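Local coordinates for putative carboxynorspermidine decarboxylase protein (Sinorhizobium meliloti, PDB 3MT1), which probably catalyses the pyridoxal 5'-phosphate-dependent decarboxylation of carboxynorspermidine and carboxyspermidine, yielding norspermidine and spermidine, at residues Thr240-Thr245 with Ala265-Leu270; Tyr324-Lys329 with Pro338-Arg343; Lys95-Ser100 with Val191-Leu196; Arg116-Asn121 with Pro147-Val152. All coordinates share one frame; numbering follows the deposited sequence.

Contact 1: Thr240-Thr245 with Ala265-Leu270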
loop_
_atom_site.group_PDB
_atom_site.type_symbol
_atom_site.label_atom_id
_atom_site.label_comp_id
_atom_site.label_asym_id
_atom_site.label_seq_id
_atom_site.Cartn_x
_atom_site.Cartn_y
_atom_site.Cartn_z
ATOM N N THR B 240 17.896 -7.924 -5.141
ATOM C CA THR B 240 17.717 -6.554 -4.700
ATOM C C THR B 240 17.644 -6.453 -3.181
ATOM O O THR B 240 17.082 -7.307 -2.538
ATOM C CB THR B 240 16.416 -5.999 -5.322
ATOM O OG1 THR B 240 16.485 -6.126 -6.760
ATOM C CG2 THR B 240 16.146 -4.529 -4.927
ATOM N N THR B 241 18.186 -5.376 -2.619
ATOM C CA THR B 241 18.069 -5.110 -1.184
ATOM C C THR B 241 17.352 -3.781 -0.918
ATOM O O THR B 241 17.323 -2.899 -1.792
ATOM C CB THR B 241 19.446 -5.056 -0.520
ATOM O OG1 THR B 241 20.274 -4.129 -1.250
ATOM C CG2 THR B 241 20.124 -6.468 -0.511
ATOM N N LEU B 242 16.764 -3.645 0.277
ATOM C CA LEU B 242 16.307 -2.343 0.756
ATOM C C LEU B 242 17.302 -1.827 1.818
ATOM O O LEU B 242 17.365 -2.376 2.915
ATOM C CB LEU B 242 14.857 -2.407 1.317
ATOM C CG LEU B 242 14.271 -1.154 2.008
ATOM C CD1 LEU B 242 14.330 0.115 1.125
ATOM C CD2 LEU B 242 12.838 -1.358 2.631
ATOM N N GLU B 243 18.056 -0.778 1.490
ATOM C CA GLU B 243 19.043 -0.201 2.391
ATOM C C GLU B 243 18.468 0.807 3.399
ATOM O O GLU B 243 17.847 1.793 2.992
ATOM C CB GLU B 243 20.139 0.455 1.558
ATOM C CG GLU B 243 20.786 -0.506 0.547
ATOM C CD GLU B 243 21.450 -1.727 1.197
ATOM O OE1 GLU B 243 22.134 -1.598 2.259
ATOM O OE2 GLU B 243 21.292 -2.831 0.636
ATOM N N VAL B 244 18.674 0.583 4.698
ATOM C CA VAL B 244 18.156 1.516 5.723
ATOM C C VAL B 244 19.189 1.878 6.830
ATOM O O VAL B 244 20.216 1.210 6.980
ATOM C CB VAL B 244 16.850 1.014 6.422
ATOM C CG1 VAL B 244 15.762 0.668 5.409
ATOM C CG2 VAL B 244 17.142 -0.184 7.333
ATOM N N THR B 245 18.881 2.925 7.597
ATOM C CA THR B 245 19.725 3.406 8.649
ATOM C C THR B 245 18.943 3.290 9.936
ATOM O O THR B 245 17.729 3.427 9.928
ATOM C CB THR B 245 20.139 4.886 8.400
ATOM O OG1 THR B 245 20.874 4.969 7.178
ATOM C CG2 THR B 245 21.054 5.380 9.468
ATOM N N ALA B 265 4.703 1.206 3.907
ATOM C CA ALA B 265 4.916 2.065 2.757
ATOM C C ALA B 265 5.828 1.423 1.737
ATOM O O ALA B 265 5.775 1.777 0.564
ATOM C CB ALA B 265 5.490 3.393 3.197
ATOM N N HIS B 266 6.676 0.508 2.182
ATOM C CA HIS B 266 7.855 0.103 1.378
ATOM C C HIS B 266 7.988 -1.375 1.071
ATOM O O HIS B 266 8.690 -1.728 0.141
ATOM C CB HIS B 266 9.153 0.625 2.002
ATOM C CG HIS B 266 9.121 2.096 2.255
ATOM N ND1 HIS B 266 9.787 2.694 3.302
ATOM C CD2 HIS B 266 8.467 3.094 1.603
ATOM C CE1 HIS B 266 9.563 3.997 3.273
ATOM N NE2 HIS B 266 8.758 4.265 2.258
HETATM N N MSE B 267 7.326 -2.226 1.849
HETATM C CA MSE B 267 7.431 -3.684 1.709
HETATM C C MSE B 267 6.109 -4.286 2.200
HETATM O O MSE B 267 6.048 -5.070 3.152
HETATM C CB MSE B 267 8.638 -4.173 2.504
HETATM C CG MSE B 267 9.998 -4.109 1.735
HETATM SE SE MSE B 267 11.350 -4.926 2.902
HETATM C CE MSE B 267 11.240 -6.750 2.167
ATOM N N LEU B 268 5.041 -3.862 1.530
ATOM C CA LEU B 268 3.708 -3.951 2.044
ATOM C C LEU B 268 3.243 -5.393 2.162
ATOM O O LEU B 268 2.416 -5.709 3.008
ATOM C CB LEU B 268 2.782 -3.105 1.168
ATOM C CG LEU B 268 1.246 -3.192 1.289
ATOM C CD1 LEU B 268 0.734 -2.742 2.677
ATOM C CD2 LEU B 268 0.508 -2.430 0.156
ATOM N N ASP B 269 3.765 -6.268 1.309
ATOM C CA ASP B 269 3.515 -7.707 1.471
ATOM C C ASP B 269 3.857 -8.210 2.872
ATOM O O ASP B 269 3.155 -9.065 3.398
ATOM C CB ASP B 269 4.183 -8.559 0.372
ATOM C CG ASP B 269 3.212 -8.869 -0.810
ATOM O OD1 ASP B 269 2.345 -8.026 -1.087
ATOM O OD2 ASP B 269 3.297 -9.948 -1.453
ATOM N N LEU B 270 4.896 -7.665 3.493
ATOM C CA LEU B 270 5.216 -8.066 4.868
ATOM C C LEU B 270 4.115 -7.724 5.835
ATOM O O LEU B 270 3.818 -8.500 6.747
ATOM C CB LEU B 270 6.528 -7.467 5.386
ATOM C CG LEU B 270 7.751 -7.689 4.485
ATOM C CD1 LEU B 270 8.988 -7.160 5.176
ATOM C CD2 LEU B 270 7.884 -9.200 4.080
#
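Three torsions set this contact: L242 swings its CG anti to the backbone N (chi1 173°), carrying CD2 out from the strand, while M267, a selenomethionine, lays CG beside its own backbone N (chi1 -85°) and bends at the last torsion (chi3 94°). The site belongs to the sheet domain that accompanies the barrel in fold-type III pyridoxal-phosphate decarboxylases; strand 240-251 pairs with strands 6-10 and 315-318, and the chain at 265-270 passes from one short helix into the next beside it. The two chains lie alongside, heading opposite ways, and L242 CD2 rests on M267 SE at 3.9 Å and on M267 CG at 4.1 Å. A branched leucine on the strand and methionine on the connection suit each other, because the unbranched, flexible methionine chain can follow the shape of the leucine methyl. M267 is also where the first helix ends, and its carbonyl O receives the N-H of L270 as the next helix begins. That helix carries D269, predicted to bind substrate, whose OD1 forms a salt bridge with K328. In H266, ND1 hydrogen-bonds to S261 OG, which limits the ring's rotation, and A265 CB lies above one face toward the rim. The atom of the histidine nearest the leucine is aliphatic, with H266 CB 4.2 Å from L242 CD2.

Contact 2: Tyr324-Lys329 with Pro338-Arg343. With SO4 (sulfate ion), chain D.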
loop_
_atom_site.group_PDB
_atom_site.type_symbol
_atom_site.label_atom_id
_atom_site.label_comp_id
_atom_site.label_asym_id
_atom_site.label_seq_id
_atom_site.Cartn_x
_atom_site.Cartn_y
_atom_site.Cartn_z
ATOM N N TYR B 324 7.107 -7.479 -5.552
ATOM C CA TYR B 324 5.893 -7.083 -4.862
ATOM C C TYR B 324 6.210 -6.003 -3.820
ATOM O O TYR B 324 5.494 -5.842 -2.818
ATOM C CB TYR B 324 5.195 -8.318 -4.223
ATOM C CG TYR B 324 4.744 -9.322 -5.253
ATOM C CD1 TYR B 324 3.625 -9.069 -6.075
ATOM C CD2 TYR B 324 5.479 -10.501 -5.472
ATOM C CE1 TYR B 324 3.223 -10.002 -7.080
ATOM C CE2 TYR B 324 5.101 -11.432 -6.448
ATOM C CZ TYR B 324 3.975 -11.186 -7.233
ATOM O OH TYR B 324 3.644 -12.114 -8.205
ATOM N N THR B 325 7.296 -5.273 -4.045
ATOM C CA THR B 325 7.659 -4.193 -3.135
ATOM C C THR B 325 7.497 -2.862 -3.861
ATOM O O THR B 325 6.607 -2.097 -3.556
ATOM C CB THR B 325 9.089 -4.345 -2.645
ATOM O OG1 THR B 325 9.957 -4.425 -3.797
ATOM C CG2 THR B 325 9.231 -5.621 -1.756
HETATM N N MSE B 326 8.327 -2.627 -4.873
HETATM C CA MSE B 326 8.288 -1.389 -5.622
HETATM C C MSE B 326 6.951 -1.119 -6.274
HETATM O O MSE B 326 6.554 0.018 -6.364
HETATM C CB MSE B 326 9.392 -1.349 -6.674
HETATM C CG MSE B 326 10.662 -0.714 -6.144
HETATM SE SE MSE B 326 12.347 -1.193 -7.083
HETATM C CE MSE B 326 12.272 -3.109 -6.673
ATOM N N VAL B 327 6.268 -2.144 -6.741
ATOM C CA VAL B 327 5.020 -1.937 -7.464
ATOM C C VAL B 327 3.853 -1.464 -6.546
ATOM O O VAL B 327 2.781 -1.120 -7.025
ATOM C CB VAL B 327 4.579 -3.246 -8.163
ATOM C CG1 VAL B 327 5.371 -3.492 -9.501
ATOM C CG2 VAL B 327 4.680 -4.416 -7.177
ATOM N N LYS B 328 4.063 -1.472 -5.230
ATOM C CA LYS B 328 2.963 -1.198 -4.335
ATOM C C LYS B 328 3.376 -0.263 -3.212
ATOM O O LYS B 328 2.700 -0.153 -2.212
ATOM C CB LYS B 328 2.282 -2.488 -3.842
ATOM C CG LYS B 328 3.209 -3.541 -3.232
ATOM C CD LYS B 328 2.380 -4.687 -2.616
ATOM C CE LYS B 328 2.369 -5.898 -3.513
ATOM N NZ LYS B 328 1.206 -6.754 -3.293
ATOM N N LYS B 329 4.477 0.441 -3.411
ATOM C CA LYS B 329 4.905 1.423 -2.446
ATOM C C LYS B 329 3.969 2.616 -2.398
ATOM O O LYS B 329 3.355 2.993 -3.400
ATOM C CB LYS B 329 6.323 1.862 -2.759
ATOM C CG LYS B 329 6.527 2.536 -4.116
ATOM C CD LYS B 329 8.027 2.862 -4.316
ATOM C CE LYS B 329 8.371 2.981 -5.818
ATOM N NZ LYS B 329 7.417 3.951 -6.439
ATOM N N PRO B 338 11.500 5.288 -0.866
ATOM C CA PRO B 338 12.900 4.995 -1.132
ATOM C C PRO B 338 13.297 5.253 -2.564
ATOM O O PRO B 338 12.522 4.998 -3.478
ATOM C CB PRO B 338 13.026 3.503 -0.774
ATOM C CG PRO B 338 11.866 3.210 0.177
ATOM C CD PRO B 338 10.774 4.119 -0.324
ATOM N N ALA B 339 14.495 5.776 -2.758
ATOM C CA ALA B 339 15.050 5.966 -4.087
ATOM C C ALA B 339 15.173 4.624 -4.769
ATOM O O ALA B 339 15.235 3.588 -4.115
ATOM C CB ALA B 339 16.475 6.679 -4.005
ATOM N N ILE B 340 15.226 4.635 -6.088
ATOM C CA ILE B 340 15.451 3.412 -6.816
ATOM C C ILE B 340 16.878 3.506 -7.333
ATOM O O ILE B 340 17.239 4.488 -7.986
ATOM C CB ILE B 340 14.427 3.239 -7.978
ATOM C CG1 ILE B 340 13.003 3.078 -7.432
ATOM C CG2 ILE B 340 14.810 2.072 -8.898
ATOM C CD1 ILE B 340 11.883 2.908 -8.576
ATOM N N ALA B 341 17.692 2.501 -7.002
ATOM C CA ALA B 341 19.116 2.487 -7.393
ATOM C C ALA B 341 19.643 1.130 -7.834
ATOM O O ALA B 341 19.113 0.076 -7.490
ATOM C CB ALA B 341 19.967 3.056 -6.311
ATOM N N ILE B 342 20.676 1.191 -8.645
ATOM C CA ILE B 342 21.325 0.007 -9.190
ATOM C C ILE B 342 22.794 -0.072 -8.751
ATOM O O ILE B 342 23.533 0.917 -8.904
ATOM C CB ILE B 342 21.280 0.076 -10.729
ATOM C CG1 ILE B 342 19.817 0.039 -11.181
ATOM C CG2 ILE B 342 22.140 -1.030 -11.352
ATOM C CD1 ILE B 342 19.598 0.215 -12.694
ATOM N N ARG B 343 23.221 -1.218 -8.208
ATOM C CA ARG B 343 24.665 -1.483 -8.045
ATOM C C ARG B 343 25.200 -1.998 -9.374
ATOM O O ARG B 343 24.810 -3.068 -9.810
ATOM C CB ARG B 343 24.946 -2.498 -6.930
ATOM C CG ARG B 343 26.423 -2.536 -6.499
ATOM C CD ARG B 343 26.768 -3.715 -5.608
ATOM N NE ARG B 343 26.550 -3.426 -4.185
ATOM C CZ ARG B 343 25.557 -3.925 -3.430
ATOM N NH1 ARG B 343 24.647 -4.761 -3.947
ATOM N NH2 ARG B 343 25.468 -3.580 -2.138
HETATM S S SO4 D . 5.095 -15.106 -9.201
HETATM O O1 SO4 D . 4.657 -15.981 -8.123
HETATM O O2 SO4 D . 5.788 -13.944 -8.675
HETATM O O3 SO4 D . 6.023 -15.920 -9.995
HETATM O O4 SO4 D . 3.969 -14.695 -10.051
#
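The backbones run in opposite senses, the irregular loop 324-329 advancing from M326 to K329 while its nearest neighbours step back from I340 to P338, with the CA atoms of M326 and I340 8.7 Å apart. Strand 339-343 belongs to the mixed sheet of the C-terminal domain, beside strand 6-10, and I340 is the residue it turns toward the loop. Two chains of different character meet this isoleucine. M326, a selenomethionine, sets its SE 4.3 Å from the CG1 methylene of I340; K329 offers only its aliphatic length, K329 CE standing 4.5 Å from I340 CD1. A lysine suits the second place because its methylenes can pack while NZ reaches on to S363 O of the second subunit, and L364 of that subunit packs on I340 as well, so the contact lies against the dimer interface. At the start of the loop, Y324 points its ring at a sulfate ion, probably from the crystallisation liquor, also held by the backbone N atoms of G199, G232 and E233, an anion site consistent with the cofactor-phosphate pocket of this family. Sulfate O2 lies at the ring edge, near its plane, and accepts a 2.9 Å hydrogen bond from Y324 OH.

Contact 3: Lys95-Ser100 with Val191-Leu196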
loop_
_atom_site.group_PDB
_atom_site.type_symbol
_atom_site.label_atom_id
_atom_site.label_comp_id
_atom_site.label_asym_id
_atom_site.label_seq_id
_atom_site.Cartn_x
_atom_site.Cartn_y
_atom_site.Cartn_z
ATOM N N LYS B 95 -1.162 -11.387 -27.340
ATOM C CA LYS B 95 -2.090 -12.370 -26.876
ATOM C C LYS B 95 -2.928 -11.704 -25.807
ATOM O O LYS B 95 -2.462 -10.777 -25.099
ATOM C CB LYS B 95 -1.340 -13.605 -26.370
ATOM C CG LYS B 95 -0.682 -14.355 -27.538
ATOM C CD LYS B 95 -0.112 -15.702 -27.147
ATOM C CE LYS B 95 0.652 -16.402 -28.277
ATOM N NZ LYS B 95 1.864 -15.604 -28.662
ATOM N N ILE B 96 -4.184 -12.140 -25.723
ATOM C CA ILE B 96 -5.104 -11.642 -24.707
ATOM C C ILE B 96 -5.753 -12.856 -24.092
ATOM O O ILE B 96 -6.037 -13.826 -24.786
ATOM C CB ILE B 96 -6.152 -10.651 -25.289
ATOM C CG1 ILE B 96 -6.906 -9.946 -24.145
ATOM C CG2 ILE B 96 -7.101 -11.337 -26.231
ATOM C CD1 ILE B 96 -7.792 -8.795 -24.606
ATOM N N ILE B 97 -5.933 -12.820 -22.782
ATOM C CA ILE B 97 -6.502 -13.929 -22.059
ATOM C C ILE B 97 -7.687 -13.469 -21.239
ATOM O O ILE B 97 -7.677 -12.381 -20.630
ATOM C CB ILE B 97 -5.458 -14.583 -21.178
ATOM C CG1 ILE B 97 -4.394 -15.196 -22.088
ATOM C CG2 ILE B 97 -6.085 -15.638 -20.245
ATOM C CD1 ILE B 97 -2.993 -14.829 -21.707
ATOM N N PHE B 98 -8.731 -14.296 -21.276
ATOM C CA PHE B 98 -9.966 -13.980 -20.593
ATOM C C PHE B 98 -10.175 -14.963 -19.506
ATOM O O PHE B 98 -9.798 -16.137 -19.632
ATOM C CB PHE B 98 -11.156 -13.990 -21.526
ATOM C CG PHE B 98 -10.976 -13.126 -22.728
ATOM C CD1 PHE B 98 -11.266 -11.772 -22.669
ATOM C CD2 PHE B 98 -10.500 -13.669 -23.932
ATOM C CE1 PHE B 98 -11.094 -10.964 -23.789
ATOM C CE2 PHE B 98 -10.332 -12.883 -25.037
ATOM C CZ PHE B 98 -10.626 -11.518 -24.965
ATOM N N ASN B 99 -10.792 -14.456 -18.440
ATOM C CA ASN B 99 -11.011 -15.188 -17.208
ATOM C C ASN B 99 -12.150 -16.200 -17.306
ATOM O O ASN B 99 -12.194 -17.174 -16.558
ATOM C CB ASN B 99 -11.276 -14.200 -16.072
ATOM C CG ASN B 99 -11.106 -14.829 -14.704
ATOM O OD1 ASN B 99 -10.001 -15.233 -14.338
ATOM N ND2 ASN B 99 -12.199 -14.916 -13.939
ATOM N N SER B 100 -13.063 -15.968 -18.235
ATOM C CA SER B 100 -14.323 -16.695 -18.258
ATOM C C SER B 100 -14.860 -16.676 -19.669
ATOM O O SER B 100 -14.470 -15.819 -20.474
ATOM C CB SER B 100 -15.328 -16.025 -17.320
ATOM O OG SER B 100 -15.679 -14.749 -17.836
ATOM N N VAL B 191 -5.268 -26.908 -29.060
ATOM C CA VAL B 191 -4.892 -25.504 -29.199
ATOM C C VAL B 191 -3.426 -25.433 -29.535
ATOM O O VAL B 191 -2.761 -26.460 -29.602
ATOM C CB VAL B 191 -5.180 -24.670 -27.933
ATOM C CG1 VAL B 191 -6.657 -24.651 -27.643
ATOM C CG2 VAL B 191 -4.421 -25.197 -26.745
ATOM N N ASP B 192 -2.899 -24.234 -29.748
ATOM C CA ASP B 192 -1.508 -24.191 -30.116
ATOM C C ASP B 192 -0.574 -23.442 -29.183
ATOM O O ASP B 192 0.608 -23.353 -29.466
ATOM C CB ASP B 192 -1.321 -23.843 -31.603
ATOM C CG ASP B 192 -1.876 -22.523 -31.948
ATOM O OD1 ASP B 192 -1.785 -21.665 -31.063
ATOM O OD2 ASP B 192 -2.405 -22.344 -33.071
ATOM N N TRP B 193 -1.077 -22.973 -28.037
ATOM C CA TRP B 193 -0.185 -22.471 -26.975
ATOM C C TRP B 193 -0.792 -22.558 -25.591
ATOM O O TRP B 193 -2.006 -22.490 -25.429
ATOM C CB TRP B 193 0.306 -21.046 -27.242
ATOM C CG TRP B 193 -0.784 -20.034 -27.348
ATOM C CD1 TRP B 193 -1.373 -19.610 -28.489
ATOM C CD2 TRP B 193 -1.431 -19.311 -26.269
ATOM N NE1 TRP B 193 -2.337 -18.656 -28.202
ATOM C CE2 TRP B 193 -2.400 -18.466 -26.855
ATOM C CE3 TRP B 193 -1.286 -19.309 -24.875
ATOM C CZ2 TRP B 193 -3.224 -17.627 -26.112
ATOM C CZ3 TRP B 193 -2.115 -18.465 -24.124
ATOM C CH2 TRP B 193 -3.072 -17.630 -24.755
ATOM N N VAL B 194 0.082 -22.681 -24.596
ATOM C CA VAL B 194 -0.297 -22.794 -23.185
ATOM C C VAL B 194 0.646 -21.975 -22.333
ATOM O O VAL B 194 1.860 -21.994 -22.545
ATOM C CB VAL B 194 -0.193 -24.246 -22.674
ATOM C CG1 VAL B 194 -0.503 -24.302 -21.186
ATOM C CG2 VAL B 194 -1.161 -25.134 -23.408
ATOM N N SER B 195 0.091 -21.257 -21.372
ATOM C CA SER B 195 0.903 -20.549 -20.420
ATOM C C SER B 195 0.762 -21.234 -19.089
ATOM O O SER B 195 -0.363 -21.380 -18.550
ATOM C CB SER B 195 0.459 -19.107 -20.278
ATOM O OG SER B 195 0.641 -18.702 -18.920
ATOM N N LEU B 196 1.894 -21.648 -18.545
ATOM C CA LEU B 196 1.862 -22.344 -17.282
ATOM C C LEU B 196 1.965 -21.423 -16.076
ATOM O O LEU B 196 2.066 -21.913 -14.968
ATOM C CB LEU B 196 2.932 -23.428 -17.235
ATOM C CG LEU B 196 2.668 -24.564 -18.212
ATOM C CD1 LEU B 196 3.889 -25.506 -18.270
ATOM C CD2 LEU B 196 1.365 -25.284 -17.844
#
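K95 reaches across the parallel beta/alpha barrel to W193, from the fourth strand to the seventh. From CB, which points toward the tryptophan, CG leaves beside the backbone N and the extended chain then runs on over the indole. CD settles above the seam of the two rings, with K95 CD 3.6 Å from W193 CE2. CE follows over the five-membered ring, 3.7 Å from its centroid and 9° off the normal, a CH-pi contact. There the chain bends (chi4 64°) and lifts NZ away, leaving at most a long, weak cation-pi attraction; its stronger partners are E73, in a salt bridge, and Y228 OH. I97 abuts the edge, its CG1 lying in the indole plane, 3.8 Å from W193 CH2. W193 NE1 is satisfied by N157. Lysine suits this place at the N-terminal end of the barrel strands because its methylenes cover the indole while NZ leaves the ring to pair with E73.

Contact 4: Arg116-Asn121 with Pro147-Val152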
loop_
_atom_site.group_PDB
_atom_site.type_symbol
_atom_site.label_atom_id
_atom_site.label_comp_id
_atom_site.label_asym_id
_atom_site.label_seq_id
_atom_site.Cartn_x
_atom_site.Cartn_y
_atom_site.Cartn_z
ATOM N N ARG B 116 -6.318 -15.313 -29.035
ATOM C CA ARG B 116 -7.134 -15.244 -27.848
ATOM C C ARG B 116 -6.949 -16.516 -27.046
ATOM O O ARG B 116 -6.799 -17.611 -27.612
ATOM C CB ARG B 116 -8.608 -15.014 -28.220
ATOM C CG ARG B 116 -8.878 -13.618 -28.860
ATOM C CD ARG B 116 -10.219 -13.515 -29.604
ATOM N NE ARG B 116 -10.457 -14.646 -30.509
ATOM C CZ ARG B 116 -9.930 -14.789 -31.725
ATOM N NH1 ARG B 116 -9.105 -13.875 -32.241
ATOM N NH2 ARG B 116 -10.224 -15.863 -32.432
ATOM N N GLY B 117 -6.945 -16.357 -25.727
ATOM C CA GLY B 117 -6.762 -17.452 -24.784
ATOM C C GLY B 117 -7.812 -17.433 -23.701
ATOM O O GLY B 117 -8.568 -16.473 -23.558
ATOM N N LEU B 118 -7.884 -18.511 -22.932
ATOM C CA LEU B 118 -8.889 -18.628 -21.891
ATOM C C LEU B 118 -8.180 -19.199 -20.683
ATOM O O LEU B 118 -7.370 -20.103 -20.821
ATOM C CB LEU B 118 -10.028 -19.558 -22.362
ATOM C CG LEU B 118 -11.221 -19.779 -21.413
ATOM C CD1 LEU B 118 -12.242 -18.640 -21.513
ATOM C CD2 LEU B 118 -11.914 -21.117 -21.644
ATOM N N ARG B 119 -8.461 -18.670 -19.501
ATOM C CA ARG B 119 -7.891 -19.254 -18.293
ATOM C C ARG B 119 -8.645 -20.495 -17.849
ATOM O O ARG B 119 -9.879 -20.523 -17.813
ATOM C CB ARG B 119 -7.885 -18.258 -17.146
ATOM C CG ARG B 119 -7.060 -18.737 -15.991
ATOM C CD ARG B 119 -7.093 -17.790 -14.845
ATOM N NE ARG B 119 -6.216 -18.253 -13.775
ATOM C CZ ARG B 119 -5.777 -17.488 -12.782
ATOM N NH1 ARG B 119 -6.128 -16.200 -12.722
ATOM N NH2 ARG B 119 -4.977 -18.010 -11.857
ATOM N N LEU B 120 -7.893 -21.521 -17.488
ATOM C CA LEU B 120 -8.475 -22.753 -17.015
ATOM C C LEU B 120 -8.096 -22.942 -15.570
ATOM O O LEU B 120 -6.966 -22.680 -15.173
ATOM C CB LEU B 120 -7.969 -23.915 -17.859
ATOM C CG LEU B 120 -8.764 -24.522 -19.027
ATOM C CD1 LEU B 120 -9.630 -23.549 -19.796
ATOM C CD2 LEU B 120 -7.768 -25.221 -19.953
ATOM N N ASN B 121 -9.069 -23.371 -14.778
ATOM C CA ASN B 121 -8.900 -23.542 -13.344
ATOM C C ASN B 121 -8.749 -25.024 -13.078
ATOM O O ASN B 121 -9.697 -25.787 -13.300
ATOM C CB ASN B 121 -10.121 -22.984 -12.615
ATOM C CG ASN B 121 -9.986 -23.014 -11.088
ATOM O OD1 ASN B 121 -9.049 -23.588 -10.524
ATOM N ND2 ASN B 121 -10.954 -22.397 -10.412
ATOM N N PRO B 147 -17.090 -29.316 -21.035
ATOM C CA PRO B 147 -18.188 -29.135 -21.994
ATOM C C PRO B 147 -18.512 -27.685 -22.381
ATOM O O PRO B 147 -18.732 -27.414 -23.565
ATOM C CB PRO B 147 -19.380 -29.771 -21.273
ATOM C CG PRO B 147 -18.772 -30.863 -20.471
ATOM C CD PRO B 147 -17.437 -30.333 -20.015
ATOM N N LYS B 148 -18.563 -26.777 -21.403
ATOM C CA LYS B 148 -18.818 -25.355 -21.679
ATOM C C LYS B 148 -17.659 -24.753 -22.448
ATOM O O LYS B 148 -17.858 -23.929 -23.337
ATOM C CB LYS B 148 -19.047 -24.544 -20.397
ATOM C CG LYS B 148 -20.455 -24.598 -19.844
ATOM C CD LYS B 148 -20.522 -25.422 -18.562
ATOM C CE LYS B 148 -20.363 -24.562 -17.307
ATOM N NZ LYS B 148 -21.641 -23.882 -16.957
ATOM N N VAL B 149 -16.447 -25.160 -22.093
ATOM C CA VAL B 149 -15.261 -24.721 -22.818
ATOM C C VAL B 149 -15.440 -25.081 -24.304
ATOM O O VAL B 149 -15.425 -24.212 -25.186
ATOM C CB VAL B 149 -13.969 -25.369 -22.241
ATOM C CG1 VAL B 149 -12.758 -25.062 -23.115
ATOM C CG2 VAL B 149 -13.735 -24.942 -20.800
ATOM N N GLU B 150 -15.664 -26.373 -24.548
ATOM C CA GLU B 150 -15.771 -26.933 -25.877
ATOM C C GLU B 150 -16.675 -26.166 -26.836
ATOM O O GLU B 150 -16.392 -26.093 -28.041
ATOM C CB GLU B 150 -16.235 -28.373 -25.779
ATOM C CG GLU B 150 -15.113 -29.388 -25.779
ATOM C CD GLU B 150 -15.400 -30.539 -26.723
ATOM O OE1 GLU B 150 -15.217 -30.368 -27.957
ATOM O OE2 GLU B 150 -15.812 -31.610 -26.225
ATOM N N ARG B 151 -17.759 -25.596 -26.307
ATOM C CA ARG B 151 -18.698 -24.839 -27.136
ATOM C C ARG B 151 -18.058 -23.561 -27.706
ATOM O O ARG B 151 -18.590 -22.923 -28.622
ATOM C CB ARG B 151 -19.987 -24.524 -26.369
ATOM C CG ARG B 151 -21.210 -24.552 -27.278
ATOM C CD ARG B 151 -22.427 -23.964 -26.623
ATOM N NE ARG B 151 -23.001 -22.884 -27.429
ATOM C CZ ARG B 151 -22.859 -21.586 -27.145
ATOM N NH1 ARG B 151 -23.412 -20.666 -27.926
ATOM N NH2 ARG B 151 -22.171 -21.203 -26.076
ATOM N N VAL B 152 -16.893 -23.212 -27.183
ATOM C CA VAL B 152 -16.293 -21.948 -27.536
ATOM C C VAL B 152 -14.852 -22.082 -28.105
ATOM O O VAL B 152 -14.132 -21.101 -28.268
ATOM C CB VAL B 152 -16.468 -20.978 -26.363
ATOM C CG1 VAL B 152 -15.335 -21.122 -25.355
ATOM C CG2 VAL B 152 -16.612 -19.567 -26.866
#
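V149 turns both its methyls toward L118 of strand 115-119, whose CD2 lodges against the two of them, while L120, just after R119, meets V149 CG2 alone. This is the packing of a beta-alpha-beta crossover in the beta/alpha barrel, where the chain leaves strand 115-119, forms the short helix 146-150 on the outside, and returns as the neighbouring parallel strand 158-160. L118 turns its CB toward the helix, its CG anti to the backbone N (chi1 -178°), and CD2 sits 4.3 Å from V149 CG1 and equally 4.3 Å from V149 CG2. L120 starts out across the line between the segments and comes near only with its end, which places L120 CD1 4.4 Å from V149 CG2. R119, between the two leucines, hydrogen-bonds to Y77. Valine suits a short helix close to the sheet, since its beta-branch holds both methyls near the backbone. The long helix 170-190 closes the group through L187 on V149 and F184 on L120, and helix 101-107 packs I101 and L104 on V152. Charged E150 sits on the exposed side of the helix, in a salt bridge with R190. Just beyond, the backbone is drawn into a tight turn by V152 N bonding to V149 O at 2.7 Å.

All four contacts are buried, but they form two groups on opposite sides of the chain's centre. Contacts 1 and 2 belong to the sheet domain and touch directly: H266 packs on P338, and the carbonyl O of A265 on K329 CB. Contacts 3 and 4 lie in the barrel, away from the annotated sites, and share its wall, since strands 95-98 and 115-119 are neighbours and W193 packs on G117. Contact 3 crosses the barrel interior with an aromatic face, whereas contact 4 joins the outside of the wall to a helix with aliphatic branches alone. A methionine, modelled as selenomethionine, packs in each sheet-domain contact; both reach the second subunit, contact 2 through more residues.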